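Local coordinates for protein N-acetylglucosaminidase (Paenibacillus barengoltzii, PDB 6INX) that probably hydrolyses glycosidic bonds of N-acetylglucosamine-containing glycans, as a family 18 glycoside hydrolase built on a TIM barrel, at residues Gly196-Leu201 with Ala235-Met240; Lys287-Phe292 with Glu303-Tyr308; Ile65-Gly70 with Tyr101-Val106. All blocks are in the same frame, centred on the assembly; numbering follows the deposited sequence.

From the N terminus, contact 3 comes first: it closes the mainly helical excursion between barrel strands 64-70 and 105-109. Contact 1 follows, bringing the loop after strand 179-183 back against the chain where strand 230-235 ends and strand 237-241 begins. Contact 2 closes a short loop that contains strand 297-299, setting strand 288-292 against helix 303-316. The three closures are in series, none nested or crossing. Contacts 1 and 2 touch, their centres about 9 Å apart, with His197 against Ala288 and Tyr290 and Leu201 against Tyr308; both reach the five-stranded antiparallel sheet. Contact 3 lies across the chain's centre, about 27 Å from contact 1 and about 31 Å from contact 2 between centres.

Contact 1. Residues Gly196-Leu201 with Ala235-Met240; sequences GHHTNL and AFYSRM
His198 reaches across to Tyr237 with one hydrogen bond: NE2 donates to the backbone O of Tyr237 at 3.0 Å. The bond is moderately bent, 150° at the hydrogen, and the acceptor lies close to the imidazole plane. ND1 is bonded to the backbone N of Asp186, so both nitrogens of this buried ring are held and its rotation is probably fixed. The carboxylate of Asp186 takes a hydrogen bond from Tyr237 OH and a salt bridge from Arg239 NE.

The ring faces make apolar contacts. Arg239 CG sits toward the rim of one face, 3.8 Å from the His198 ring centroid, in a CH-pi contact; CG2 of Thr199 lies over the opposite face, also toward the rim. CG of Arg239 lies beside its own backbone N (chi1 -79°), which holds it over the imidazole.

The contact joins the loop after barrel strand 179-183 to the passage from strand 230-235 into strand 237-241 of the antiparallel sheet inserted in the family 18 TIM barrel.

The remaining contacts are van der Waals ones. CE1 of His198 meets Ala235 CB at 3.4 Å and Tyr237 CE2 at 3.6 Å, the two rings inclined by 42°.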
ATOM      1  N   GLY A 196     -11.428   4.496  -0.358  1.00  9.17           N
ATOM      2  CA  GLY A 196     -10.685   5.534  -1.040  1.00  8.51           C
ATOM      3  C   GLY A 196     -11.039   5.521  -2.512  1.00  9.86           C
ATOM      4  O   GLY A 196     -11.911   4.775  -2.947  1.00 12.20           O
ATOM      5  N   HIS A 197     -10.336   6.355  -3.264  1.00  9.74           N
ATOM      6  CA  HIS A 197     -10.633   6.510  -4.682  1.00  9.42           C
ATOM      7  C   HIS A 197      -9.911   5.435  -5.482  1.00 10.84           C
ATOM      8  O   HIS A 197      -8.697   5.273  -5.348  1.00 10.72           O
ATOM      9  CB  HIS A 197     -10.127   7.874  -5.134  1.00  8.80           C
ATOM     10  CG  HIS A 197     -10.728   9.019  -4.381  1.00 10.79           C
ATOM     11  ND1 HIS A 197     -12.087   9.239  -4.328  1.00 13.04           N
ATOM     12  CD2 HIS A 197     -10.156  10.000  -3.642  1.00 12.65           C
ATOM     13  CE1 HIS A 197     -12.328  10.311  -3.593  1.00 10.18           C
ATOM     14  NE2 HIS A 197     -11.172  10.794  -3.167  1.00 12.45           N
ATOM     15  N   HIS A 198     -10.636   4.744  -6.364  1.00  9.45           N
ATOM     16  CA  HIS A 198     -10.006   3.658  -7.110  1.00  9.74           C
ATOM     17  C   HIS A 198      -9.319   4.122  -8.384  1.00 10.85           C
ATOM     18  O   HIS A 198      -8.478   3.393  -8.921  1.00  9.97           O
ATOM     19  CB  HIS A 198     -10.987   2.483  -7.316  1.00 10.19           C
ATOM     20  CG  HIS A 198     -11.779   2.528  -8.591  1.00  8.75           C
ATOM     21  ND1 HIS A 198     -11.404   1.839  -9.723  1.00  9.70           N
ATOM     22  CD2 HIS A 198     -12.985   3.079  -8.871  1.00 10.02           C
ATOM     23  CE1 HIS A 198     -12.314   2.007 -10.665  1.00  8.59           C
ATOM     24  NE2 HIS A 198     -13.284   2.758 -10.174  1.00 11.58           N
ATOM     25  N   THR A 199      -9.640   5.321  -8.861  1.00 10.29           N
ATOM     26  CA  THR A 199      -9.143   5.784 -10.147  1.00 10.68           C
ATOM     27  C   THR A 199      -8.831   7.283 -10.082  1.00  9.85           C
ATOM     28  O   THR A 199      -9.081   8.042 -11.023  1.00 11.74           O
ATOM     29  CB  THR A 199     -10.087   5.338 -11.270  1.00 11.03           C
ATOM     30  OG1 THR A 199      -9.503   5.590 -12.553  1.00 11.38           O
ATOM     31  CG2 THR A 199     -11.476   5.979 -11.160  1.00 10.44           C
ATOM     32  N   ASN A 200      -8.221   7.702  -8.974  1.00  9.93           N
ATOM     33  CA  ASN A 200      -8.016   9.118  -8.686  1.00  9.34           C
ATOM     34  C   ASN A 200      -6.832   9.716  -9.438  1.00 11.24           C
ATOM     35  O   ASN A 200      -5.737   9.149  -9.470  1.00 11.18           O
ATOM     36  CB  ASN A 200      -7.794   9.334  -7.184  1.00  9.90           C
ATOM     37  CG  ASN A 200      -6.678   8.451  -6.599  1.00 12.26           C
ATOM     38  OD1 ASN A 200      -6.606   7.236  -6.863  1.00 12.25           O
ATOM     39  ND2 ASN A 200      -5.817   9.058  -5.769  1.00 11.67           N
ATOM     40  N   LEU A 201      -7.055  10.907 -10.000  1.00 10.95           N
ATOM     41  CA  LEU A 201      -5.984  11.636 -10.661  1.00  9.99           C
ATOM     42  C   LEU A 201      -4.843  11.968  -9.698  1.00 10.46           C
ATOM     43  O   LEU A 201      -3.672  11.731 -10.010  1.00 11.99           O
ATOM     44  CB  LEU A 201      -6.551  12.903 -11.310  1.00 11.05           C
ATOM     45  CG  LEU A 201      -5.514  13.734 -12.059  1.00 10.32           C
ATOM     46  CD1 LEU A 201      -4.823  12.889 -13.121  1.00 15.07           C
ATOM     47  CD2 LEU A 201      -6.176  14.953 -12.694  1.00 14.07           C
ATOM     48  N   ALA A 235     -11.916   4.611 -15.701  1.00 11.70           N
ATOM     49  CA  ALA A 235     -12.780   3.490 -15.375  1.00 10.76           C
ATOM     50  C   ALA A 235     -14.224   3.898 -15.602  1.00 10.62           C
ATOM     51  O   ALA A 235     -14.672   4.919 -15.074  1.00 12.25           O
ATOM     52  CB  ALA A 235     -12.588   3.066 -13.920  1.00 11.89           C
ATOM     53  N   PHE A 236     -14.953   3.088 -16.367  1.00 12.02           N
ATOM     54  CA  PHE A 236     -16.388   3.279 -16.567  1.00  9.04           C
ATOM     55  C   PHE A 236     -17.226   2.515 -15.541  1.00 10.80           C
ATOM     56  O   PHE A 236     -18.380   2.155 -15.820  1.00 13.69           O
ATOM     57  CB  PHE A 236     -16.785   2.875 -17.994  1.00 11.64           C
ATOM     58  CG  PHE A 236     -16.292   3.802 -19.083  1.00 10.77           C
ATOM     59  CD1 PHE A 236     -15.399   4.833 -18.840  1.00 12.32           C
ATOM     60  CD2 PHE A 236     -16.728   3.603 -20.389  1.00 12.64           C
ATOM     61  CE1 PHE A 236     -14.968   5.665 -19.876  1.00 13.66           C
ATOM     62  CE2 PHE A 236     -16.301   4.431 -21.419  1.00 12.95           C
ATOM     63  CZ  PHE A 236     -15.425   5.445 -21.169  1.00 13.58           C
ATOM     64  N   TYR A 237     -16.682   2.273 -14.348  1.00 10.70           N
ATOM     65  CA  TYR A 237     -17.353   1.477 -13.322  1.00  9.54           C
ATOM     66  C   TYR A 237     -16.772   1.890 -11.976  1.00  9.65           C
ATOM     67  O   TYR A 237     -15.750   2.582 -11.904  1.00 11.20           O
ATOM     68  CB  TYR A 237     -17.131  -0.032 -13.549  1.00 13.80           C
ATOM     69  CG  TYR A 237     -15.677  -0.365 -13.347  1.00 12.54           C
ATOM     70  CD1 TYR A 237     -14.763  -0.167 -14.367  1.00 13.40           C
ATOM     71  CD2 TYR A 237     -15.199  -0.791 -12.105  1.00 12.23           C
ATOM     72  CE1 TYR A 237     -13.412  -0.400 -14.185  1.00 11.16           C
ATOM     73  CE2 TYR A 237     -13.854  -1.037 -11.914  1.00 11.76           C
ATOM     74  CZ  TYR A 237     -12.971  -0.835 -12.956  1.00 12.30           C
ATOM     75  OH  TYR A 237     -11.638  -1.055 -12.765  1.00 14.36           O
ATOM     76  N   SER A 238     -17.404   1.410 -10.910  1.00 10.96           N
ATOM     77  CA  SER A 238     -17.056   1.809  -9.555  1.00 11.12           C
ATOM     78  C   SER A 238     -16.424   0.678  -8.752  1.00 12.12           C
ATOM     79  O   SER A 238     -16.540  -0.503  -9.075  1.00 11.86           O
ATOM     80  CB  SER A 238     -18.296   2.318  -8.814  1.00 11.47           C
ATOM     81  OG  SER A 238     -19.240   1.284  -8.577  1.00 12.26           O
ATOM     82  N   ARG A 239     -15.764   1.074  -7.663  1.00 10.60           N
ATOM     83  CA  ARG A 239     -15.400   0.177  -6.575  1.00 10.28           C
ATOM     84  C   ARG A 239     -16.200   0.598  -5.351  1.00  9.31           C
ATOM     85  O   ARG A 239     -16.509   1.779  -5.180  1.00 10.59           O
ATOM     86  CB  ARG A 239     -13.895   0.273  -6.267  1.00 11.86           C
ATOM     87  CG  ARG A 239     -12.998  -0.506  -7.243  1.00 12.25           C
ATOM     88  CD  ARG A 239     -13.008  -1.988  -6.927  1.00 15.84           C
ATOM     89  NE  ARG A 239     -12.356  -2.767  -7.975  1.00 14.67           N
ATOM     90  CZ  ARG A 239     -12.115  -4.068  -7.890  1.00 14.09           C
ATOM     91  NH1 ARG A 239     -12.447  -4.750  -6.798  1.00 14.38           N
ATOM     92  NH2 ARG A 239     -11.532  -4.690  -8.905  1.00 14.47           N
ATOM     93  N   MET A 240     -16.572  -0.372  -4.515  1.00 10.01           N
ATOM     94  CA  MET A 240     -17.564  -0.118  -3.479  1.00 12.25           C
ATOM     95  C   MET A 240     -17.211  -0.850  -2.197  1.00  9.43           C
ATOM     96  O   MET A 240     -16.817  -2.016  -2.228  1.00 11.74           O
ATOM     97  CB  MET A 240     -18.942  -0.587  -3.967  1.00 13.82           C
ATOM     98  CG  MET A 240     -20.057  -0.444  -2.946  1.00 11.48           C
ATOM     99  SD  MET A 240     -21.672  -0.880  -3.651  1.00 16.05           S
ATOM    100  CE  MET A 240     -21.456  -2.634  -3.900  1.00 18.90           C
TER

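Contact 2. Residues Lys287-Phe292 with Glu303-Tyr308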
ATOM      1  N   LYS A 287      -9.319  15.271  -7.350  1.00 12.14           N
ATOM      2  CA  LYS A 287     -10.104  15.440  -8.581  1.00 14.65           C
ATOM      3  C   LYS A 287     -10.938  14.195  -8.898  1.00 12.36           C
ATOM      4  O   LYS A 287     -10.924  13.675 -10.018  1.00 12.84           O
ATOM      5  CB  LYS A 287      -9.249  15.870  -9.784  1.00 14.18           C
ATOM      6  CG  LYS A 287      -8.327  17.074  -9.572  1.00 16.51           C
ATOM      7  CD  LYS A 287      -9.077  18.304  -9.093  1.00 20.23           C
ATOM      8  CE  LYS A 287      -8.125  19.492  -8.975  1.00 20.62           C
ATOM      9  NZ  LYS A 287      -8.716  20.615  -8.190  1.00 22.43           N
ATOM     10  N   ALA A 288     -11.686  13.721  -7.901  1.00 11.65           N
ATOM     11  CA  ALA A 288     -12.458  12.492  -8.039  1.00 11.92           C
ATOM     12  C   ALA A 288     -13.821  12.599  -7.369  1.00 11.91           C
ATOM     13  O   ALA A 288     -13.931  13.163  -6.268  1.00 11.87           O
ATOM     14  CB  ALA A 288     -11.697  11.299  -7.435  1.00 12.00           C
ATOM     15  N   PRO A 289     -14.867  12.059  -7.993  1.00 11.77           N
ATOM     16  CA  PRO A 289     -16.178  12.005  -7.350  1.00 13.01           C
ATOM     17  C   PRO A 289     -16.359  10.732  -6.543  1.00 11.27           C
ATOM     18  O   PRO A 289     -15.751   9.693  -6.810  1.00 11.89           O
ATOM     19  CB  PRO A 289     -17.121  11.993  -8.558  1.00 11.07           C
ATOM     20  CG  PRO A 289     -16.393  11.086  -9.540  1.00 11.32           C
ATOM     21  CD  PRO A 289     -14.905  11.475  -9.350  1.00 10.69           C
ATOM     22  N   TYR A 290     -17.229  10.816  -5.542  1.00 12.08           N
ATOM     23  CA  TYR A 290     -17.575   9.649  -4.743  1.00 11.87           C
ATOM     24  C   TYR A 290     -18.997   9.796  -4.224  1.00 12.15           C
ATOM     25  O   TYR A 290     -19.519  10.908  -4.114  1.00 12.88           O
ATOM     26  CB  TYR A 290     -16.569   9.388  -3.611  1.00 12.17           C
ATOM     27  CG  TYR A 290     -16.391  10.495  -2.585  1.00 11.44           C
ATOM     28  CD1 TYR A 290     -15.632  11.619  -2.879  1.00 10.26           C
ATOM     29  CD2 TYR A 290     -16.916  10.374  -1.308  1.00 13.02           C
ATOM     30  CE1 TYR A 290     -15.435  12.623  -1.933  1.00 13.56           C
ATOM     31  CE2 TYR A 290     -16.726  11.367  -0.348  1.00 12.07           C
ATOM     32  CZ  TYR A 290     -15.982  12.488  -0.673  1.00 14.26           C
ATOM     33  OH  TYR A 290     -15.800  13.468   0.285  1.00 15.79           O
ATOM     34  N   LEU A 291     -19.621   8.660  -3.905  1.00 10.87           N
ATOM     35  CA  LEU A 291     -20.984   8.619  -3.390  1.00 12.02           C
ATOM     36  C   LEU A 291     -20.982   8.008  -1.999  1.00 11.73           C
ATOM     37  O   LEU A 291     -20.225   7.075  -1.722  1.00 10.65           O
ATOM     38  CB  LEU A 291     -21.882   7.752  -4.268  1.00 12.54           C
ATOM     39  CG  LEU A 291     -21.887   8.048  -5.761  1.00 13.53           C
ATOM     40  CD1 LEU A 291     -22.914   7.154  -6.455  1.00 13.93           C
ATOM     41  CD2 LEU A 291     -22.199   9.509  -6.011  1.00 15.47           C
ATOM     42  N   PHE A 292     -21.842   8.528  -1.130  1.00 12.06           N
ATOM     43  CA  PHE A 292     -21.999   7.962   0.199  1.00 12.31           C
ATOM     44  C   PHE A 292     -23.426   8.198   0.655  1.00 13.13           C
ATOM     45  O   PHE A 292     -23.963   9.292   0.467  1.00 13.85           O
ATOM     46  CB  PHE A 292     -21.032   8.620   1.192  1.00 11.92           C
ATOM     47  CG  PHE A 292     -20.904   7.883   2.493  1.00 11.44           C
ATOM     48  CD1 PHE A 292     -20.607   6.534   2.510  1.00 11.45           C
ATOM     49  CD2 PHE A 292     -21.054   8.546   3.704  1.00 11.85           C
ATOM     50  CE1 PHE A 292     -20.478   5.846   3.705  1.00 12.44           C
ATOM     51  CE2 PHE A 292     -20.905   7.862   4.910  1.00 13.38           C
ATOM     52  CZ  PHE A 292     -20.615   6.515   4.904  1.00 12.60           C
ATOM     53  N   GLU A 303     -17.693  12.508 -15.960  1.00 13.29           N
ATOM     54  CA  GLU A 303     -17.212  13.450 -16.969  1.00 14.44           C
ATOM     55  C   GLU A 303     -16.274  14.491 -16.365  1.00 14.05           C
ATOM     56  O   GLU A 303     -15.350  14.962 -17.041  1.00 15.63           O
ATOM     57  CB  GLU A 303     -18.393  14.131 -17.670  1.00 16.07           C
ATOM     58  CG  GLU A 303     -19.365  13.165 -18.340  1.00 14.89           C
ATOM     59  CD  GLU A 303     -20.538  12.783 -17.449  1.00 21.96           C
ATOM     60  OE1 GLU A 303     -20.335  12.483 -16.248  1.00 22.50           O
ATOM     61  OE2 GLU A 303     -21.678  12.794 -17.949  1.00 23.70           O
ATOM     62  N   MET A 304     -16.479  14.840 -15.094  1.00 14.75           N
ATOM     63  CA  MET A 304     -15.655  15.852 -14.433  1.00 17.91           C
ATOM     64  C   MET A 304     -14.233  15.338 -14.194  1.00 14.61           C
ATOM     65  O   MET A 304     -13.249  16.002 -14.542  1.00 14.86           O
ATOM     66  CB  MET A 304     -16.329  16.254 -13.118  1.00 21.37           C
ATOM     67  CG  MET A 304     -15.816  17.506 -12.429  1.00 22.31           C
ATOM     68  SD  MET A 304     -16.859  17.936 -11.005  1.00 23.93           S
ATOM     69  CE  MET A 304     -18.332  18.553 -11.818  1.00 26.82           C
ATOM     70  N   SER A 305     -14.102  14.145 -13.618  1.00 13.05           N
ATOM     71  CA  SER A 305     -12.765  13.601 -13.397  1.00 13.46           C
ATOM     72  C   SER A 305     -12.075  13.261 -14.717  1.00 11.22           C
ATOM     73  O   SER A 305     -10.861  13.443 -14.851  1.00 12.54           O
ATOM     74  CB  SER A 305     -12.832  12.384 -12.471  1.00 13.42           C
ATOM     75  OG  SER A 305     -13.653  11.353 -12.998  1.00 13.47           O
ATOM     76  N   ILE A 306     -12.838  12.799 -15.711  1.00 13.07           N
ATOM     77  CA  ILE A 306     -12.254  12.529 -17.019  1.00 14.29           C
ATOM     78  C   ILE A 306     -11.695  13.809 -17.647  1.00 13.91           C
ATOM     79  O   ILE A 306     -10.589  13.805 -18.199  1.00 14.91           O
ATOM     80  CB  ILE A 306     -13.264  11.799 -17.922  1.00 14.58           C
ATOM     81  CG1 ILE A 306     -13.416  10.343 -17.467  1.00 17.01           C
ATOM     82  CG2 ILE A 306     -12.843  11.870 -19.387  1.00 17.29           C
ATOM     83  CD1 ILE A 306     -14.552   9.607 -18.181  1.00 18.09           C
ATOM     84  N   ARG A 307     -12.425  14.937 -17.553  1.00 14.71           N
ATOM     85  CA  ARG A 307     -11.860  16.180 -18.094  1.00 16.49           C
ATOM     86  C   ARG A 307     -10.553  16.525 -17.404  1.00 14.85           C
ATOM     87  O   ARG A 307      -9.588  16.933 -18.055  1.00 16.35           O
ATOM     88  CB  ARG A 307     -12.839  17.369 -18.011  1.00 18.78           C
ATOM     89  CG  ARG A 307     -12.262  18.795 -18.320  1.00 27.97           C
ATOM     90  CD  ARG A 307     -11.874  18.811 -19.782  1.00 29.77           C
ATOM     91  NE  ARG A 307     -11.349  20.061 -20.289  1.00 37.24           N
ATOM     92  CZ  ARG A 307     -11.999  20.881 -21.122  1.00 41.94           C
ATOM     93  NH1 ARG A 307     -13.232  20.595 -21.565  1.00 42.86           N
ATOM     94  NH2 ARG A 307     -11.382  21.999 -21.553  1.00 47.50           N
ATOM     95  N   TYR A 308     -10.498  16.369 -16.077  1.00 14.55           N
ATOM     96  CA  TYR A 308      -9.248  16.640 -15.377  1.00 14.61           C
ATOM     97  C   TYR A 308      -8.138  15.702 -15.838  1.00 12.94           C
ATOM     98  O   TYR A 308      -6.988  16.126 -15.996  1.00 14.51           O
ATOM     99  CB  TYR A 308      -9.444  16.543 -13.862  1.00 13.53           C
ATOM    100  CG  TYR A 308      -9.979  17.809 -13.221  1.00 14.00           C
ATOM    101  CD1 TYR A 308      -9.161  18.920 -13.049  1.00 19.06           C
ATOM    102  CD2 TYR A 308     -11.292  17.880 -12.774  1.00 15.79           C
ATOM    103  CE1 TYR A 308      -9.646  20.081 -12.459  1.00 21.12           C
ATOM    104  CE2 TYR A 308     -11.788  19.040 -12.179  1.00 16.18           C
ATOM    105  CZ  TYR A 308     -10.957  20.132 -12.031  1.00 18.42           C
ATOM    106  OH  TYR A 308     -11.436  21.290 -11.442  1.00 18.40           O
TER
HETATM  107  O   HOH W   1     -11.719  20.717  -8.565  1.00 21.08           O
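Lys287 turns CG back beside its own backbone N (chi1 -51°) and bends again at the next bond (chi2 -56°), after which the chain runs extended over the ring of Tyr308; in Tyr308, CG likewise lies beside the backbone N, which brings the ring face up to meet the lysine. The methylene CD of Lys287 stands over the middle of the ring, 3.9 Å from the Tyr308 centroid and only 11° off the ring normal, a CH-pi contact. The rest of the chain lies along the ring: Lys287 CB is 4.0 Å from Tyr308 CG, and Lys287 CE is 3.8 Å from Tyr308 CE1.

Beyond the ring, the two polar ends share a water. It accepts from Lys287 NZ at 3.0 Å and lies 2.9 Å from Tyr308 OH. The ammonium group also bonds to the backbone O of Glu284, so it has two partners, the water and that carbonyl.

Lys287 and Ala288 together face Asp283, forming a G1 beta bulge at the start of strand 288-292. This strand and strand 279-283 form a hairpin of the antiparallel sheet inserted between the last two strands of the family 18 barrel, and the contact sets that hairpin against helix 303-316, which leads into barrel strand 320-324.

Near the start of the helix, Ser305 packs through its CB, 3.4 Å from the backbone O of Lys287 and 3.9 Å from CD of the Pro289 ring. Its OG makes no bond across the contact; it is engaged within its own part of the chain by OD1 of Asp301 and the backbone N of Asp302. On the strand side, Pro289 also touches Trp282, and Lys287 lies against Tyr202.

Contact 3. Residues Ile65-Gly70 with Tyr101-Val106; sequences ILLSVG and YALDGV
Asp104 N donates to Ile65 O at 2.7 Å just before strand 105-109 and leads into a parallel pairing, in which Leu67 N donates to Gly105 O at 3.0 Å and Leu67 forms the parallel bridge with Val106; the touching parts run 46° apart end to end. A CA-H...O contact from Val106 CA to Leu67 O, 3.4 Å, continues the approach.

Asp104 adds a side-chain bond at the Ile65 end. With CG beside its own backbone N (chi1 -61°), OD2 swings round to Ile65 N and accepts from it at 2.8 Å, nearly straight at 168°, through the lone pair anti to the other oxygen. OD1 forms a salt bridge with Arg150, so each carboxylate oxygen has its own partner. An alanine here would remove both oxygens and would probably leave Ile65 N-H and the Arg150 guanidinium without these mates.

These are neighbouring strands of the TIM barrel, joined by a beta-alpha-beta crossover through helix 84-100. Ser68 opens the family 18 SxGG motif on the first strand, and Asp104, just before the second, is the first aspartate of DxxDxDxE. The two motifs meet where Ser68 OG bonds to Asp107.

Apolar side chains pack alongside the pairing. Both methyls of Leu103 reach Leu67, CD1 lying 3.9 Å from Leu67 CB, and Leu103 CD2 also meets Ile65 CG2 at 4.1 Å; Leu53 of helix 53-59 touches the same leucine. Towards the Val69 end, Val69 CG2 and Val106 CG1 are 3.9 Å apart. Gly105 has backbone angles that call for glycine, and a CB there would also crowd Leu66 CD2, which lies against its backbone. The N of Gly105 is buried with no partner in the model.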
ATOM      1  N   ILE A  65      -6.671  -1.796 -34.118  1.00 13.40           N
ATOM      2  CA  ILE A  65      -7.405  -2.827 -33.386  1.00 11.73           C
ATOM      3  C   ILE A  65      -6.404  -3.828 -32.833  1.00 11.60           C
ATOM      4  O   ILE A  65      -5.742  -4.546 -33.592  1.00 12.92           O
ATOM      5  CB  ILE A  65      -8.459  -3.519 -34.262  1.00 13.26           C
ATOM      6  CG1 ILE A  65      -9.427  -2.489 -34.843  1.00 17.07           C
ATOM      7  CG2 ILE A  65      -9.231  -4.567 -33.458  1.00 15.25           C
ATOM      8  CD1 ILE A  65     -10.524  -3.113 -35.689  1.00 21.49           C
ATOM      9  N   LEU A  66      -6.302  -3.893 -31.506  1.00 11.98           N
ATOM     10  CA  LEU A  66      -5.388  -4.807 -30.835  1.00 12.56           C
ATOM     11  C   LEU A  66      -6.157  -5.944 -30.172  1.00 11.27           C
ATOM     12  O   LEU A  66      -7.296  -5.775 -29.718  1.00 12.09           O
ATOM     13  CB  LEU A  66      -4.582  -4.070 -29.759  1.00 12.39           C
ATOM     14  CG  LEU A  66      -3.880  -2.795 -30.242  1.00 15.40           C
ATOM     15  CD1 LEU A  66      -3.199  -2.083 -29.077  1.00 18.68           C
ATOM     16  CD2 LEU A  66      -2.889  -3.112 -31.354  1.00 15.85           C
ATOM     17  N   LEU A  67      -5.529  -7.112 -30.117  1.00 10.23           N
ATOM     18  CA  LEU A  67      -6.061  -8.208 -29.319  1.00  9.50           C
ATOM     19  C   LEU A  67      -5.403  -8.149 -27.950  1.00 11.46           C
ATOM     20  O   LEU A  67      -4.176  -8.272 -27.849  1.00 11.00           O
ATOM     21  CB  LEU A  67      -5.741  -9.549 -29.975  1.00 10.89           C
ATOM     22  CG  LEU A  67      -6.121 -10.778 -29.135  1.00  9.88           C
ATOM     23  CD1 LEU A  67      -7.639 -10.930 -28.983  1.00 12.80           C
ATOM     24  CD2 LEU A  67      -5.513 -12.041 -29.756  1.00 14.02           C
ATOM     25  N   SER A  68      -6.199  -7.942 -26.905  1.00 11.74           N
ATOM     26  CA  SER A  68      -5.657  -7.972 -25.556  1.00 11.51           C
ATOM     27  C   SER A  68      -5.629  -9.413 -25.077  1.00 11.56           C
ATOM     28  O   SER A  68      -6.608 -10.144 -25.232  1.00 12.23           O
ATOM     29  CB  SER A  68      -6.495  -7.121 -24.610  1.00 12.80           C
ATOM     30  OG  SER A  68      -5.883  -7.048 -23.333  1.00 21.08           O
ATOM     31  N   VAL A  69      -4.507  -9.826 -24.501  1.00  9.99           N
ATOM     32  CA  VAL A  69      -4.287 -11.214 -24.105  1.00 10.47           C
ATOM     33  C   VAL A  69      -4.069 -11.228 -22.606  1.00 11.04           C
ATOM     34  O   VAL A  69      -3.120 -10.613 -22.114  1.00 11.68           O
ATOM     35  CB  VAL A  69      -3.071 -11.805 -24.829  1.00 10.30           C
ATOM     36  CG1 VAL A  69      -2.804 -13.231 -24.345  1.00 12.52           C
ATOM     37  CG2 VAL A  69      -3.295 -11.798 -26.342  1.00 10.22           C
ATOM     38  N   GLY A  70      -4.934 -11.938 -21.884  1.00 10.91           N
ATOM     39  CA  GLY A  70      -4.769 -12.064 -20.450  1.00 12.47           C
ATOM     40  C   GLY A  70      -5.957 -11.533 -19.687  1.00 12.03           C
ATOM     41  O   GLY A  70      -7.085 -11.986 -19.898  1.00 12.99           O
ATOM     42  N   TYR A 101      -6.704 -12.849 -38.604  1.00 15.80           N
ATOM     43  CA  TYR A 101      -7.766 -11.872 -38.426  1.00 16.32           C
ATOM     44  C   TYR A 101      -7.234 -10.479 -38.718  1.00 14.27           C
ATOM     45  O   TYR A 101      -6.023 -10.258 -38.799  1.00 15.53           O
ATOM     46  CB  TYR A 101      -8.324 -11.925 -36.998  1.00 16.24           C
ATOM     47  CG  TYR A 101      -8.934 -13.254 -36.654  1.00 17.22           C
ATOM     48  CD1 TYR A 101     -10.129 -13.655 -37.236  1.00 19.51           C
ATOM     49  CD2 TYR A 101      -8.312 -14.117 -35.764  1.00 19.99           C
ATOM     50  CE1 TYR A 101     -10.696 -14.867 -36.937  1.00 20.56           C
ATOM     51  CE2 TYR A 101      -8.869 -15.343 -35.459  1.00 19.46           C
ATOM     52  CZ  TYR A 101     -10.066 -15.710 -36.049  1.00 21.11           C
ATOM     53  OH  TYR A 101     -10.646 -16.925 -35.759  1.00 23.80           O
ATOM     54  N   ALA A 102      -8.160  -9.525 -38.839  1.00 16.17           N
ATOM     55  CA  ALA A 102      -7.810  -8.149 -39.159  1.00 15.89           C
ATOM     56  C   ALA A 102      -7.366  -7.422 -37.898  1.00 16.95           C
ATOM     57  O   ALA A 102      -7.913  -6.373 -37.541  1.00 18.66           O
ATOM     58  CB  ALA A 102      -8.991  -7.433 -39.816  1.00 19.34           C
ATOM     59  N   LEU A 103      -6.389  -7.992 -37.212  1.00 14.23           N
ATOM     60  CA  LEU A 103      -5.835  -7.412 -36.000  1.00 13.87           C
ATOM     61  C   LEU A 103      -4.548  -6.677 -36.342  1.00 14.46           C
ATOM     62  O   LEU A 103      -3.764  -7.132 -37.182  1.00 15.84           O
ATOM     63  CB  LEU A 103      -5.536  -8.511 -34.981  1.00 11.18           C
ATOM     64  CG  LEU A 103      -6.768  -9.190 -34.390  1.00 11.18           C
ATOM     65  CD1 LEU A 103      -6.415 -10.516 -33.724  1.00 14.70           C
ATOM     66  CD2 LEU A 103      -7.440  -8.261 -33.391  1.00 13.25           C
ATOM     67  N   ASP A 104      -4.343  -5.529 -35.698  1.00 12.29           N
ATOM     68  CA  ASP A 104      -3.155  -4.722 -35.934  1.00 13.10           C
ATOM     69  C   ASP A 104      -2.042  -5.002 -34.944  1.00 13.39           C
ATOM     70  O   ASP A 104      -0.940  -4.477 -35.110  1.00 12.40           O
ATOM     71  CB  ASP A 104      -3.520  -3.238 -35.908  1.00 14.93           C
ATOM     72  CG  ASP A 104      -4.515  -2.879 -36.988  1.00 14.45           C
ATOM     73  OD1 ASP A 104      -4.246  -3.231 -38.159  1.00 17.86           O
ATOM     74  OD2 ASP A 104      -5.577  -2.293 -36.685  1.00 15.50           O
ATOM     75  N   GLY A 105      -2.294  -5.815 -33.933  1.00 12.64           N
ATOM     76  CA  GLY A 105      -1.250  -6.139 -32.984  1.00 13.19           C
ATOM     77  C   GLY A 105      -1.839  -6.763 -31.733  1.00  9.96           C
ATOM     78  O   GLY A 105      -3.011  -7.149 -31.701  1.00 10.63           O
ATOM     79  N   VAL A 106      -1.005  -6.820 -30.704  1.00 10.31           N
ATOM     80  CA  VAL A 106      -1.326  -7.504 -29.460  1.00  9.35           C
ATOM     81  C   VAL A 106      -1.051  -6.573 -28.291  1.00 10.95           C
ATOM     82  O   VAL A 106      -0.021  -5.890 -28.252  1.00 10.63           O
ATOM     83  CB  VAL A 106      -0.508  -8.806 -29.318  1.00 12.17           C
ATOM     84  CG1 VAL A 106      -0.672  -9.424 -27.924  1.00 14.21           C
ATOM     85  CG2 VAL A 106      -0.918  -9.793 -30.393  1.00 14.48           C
TER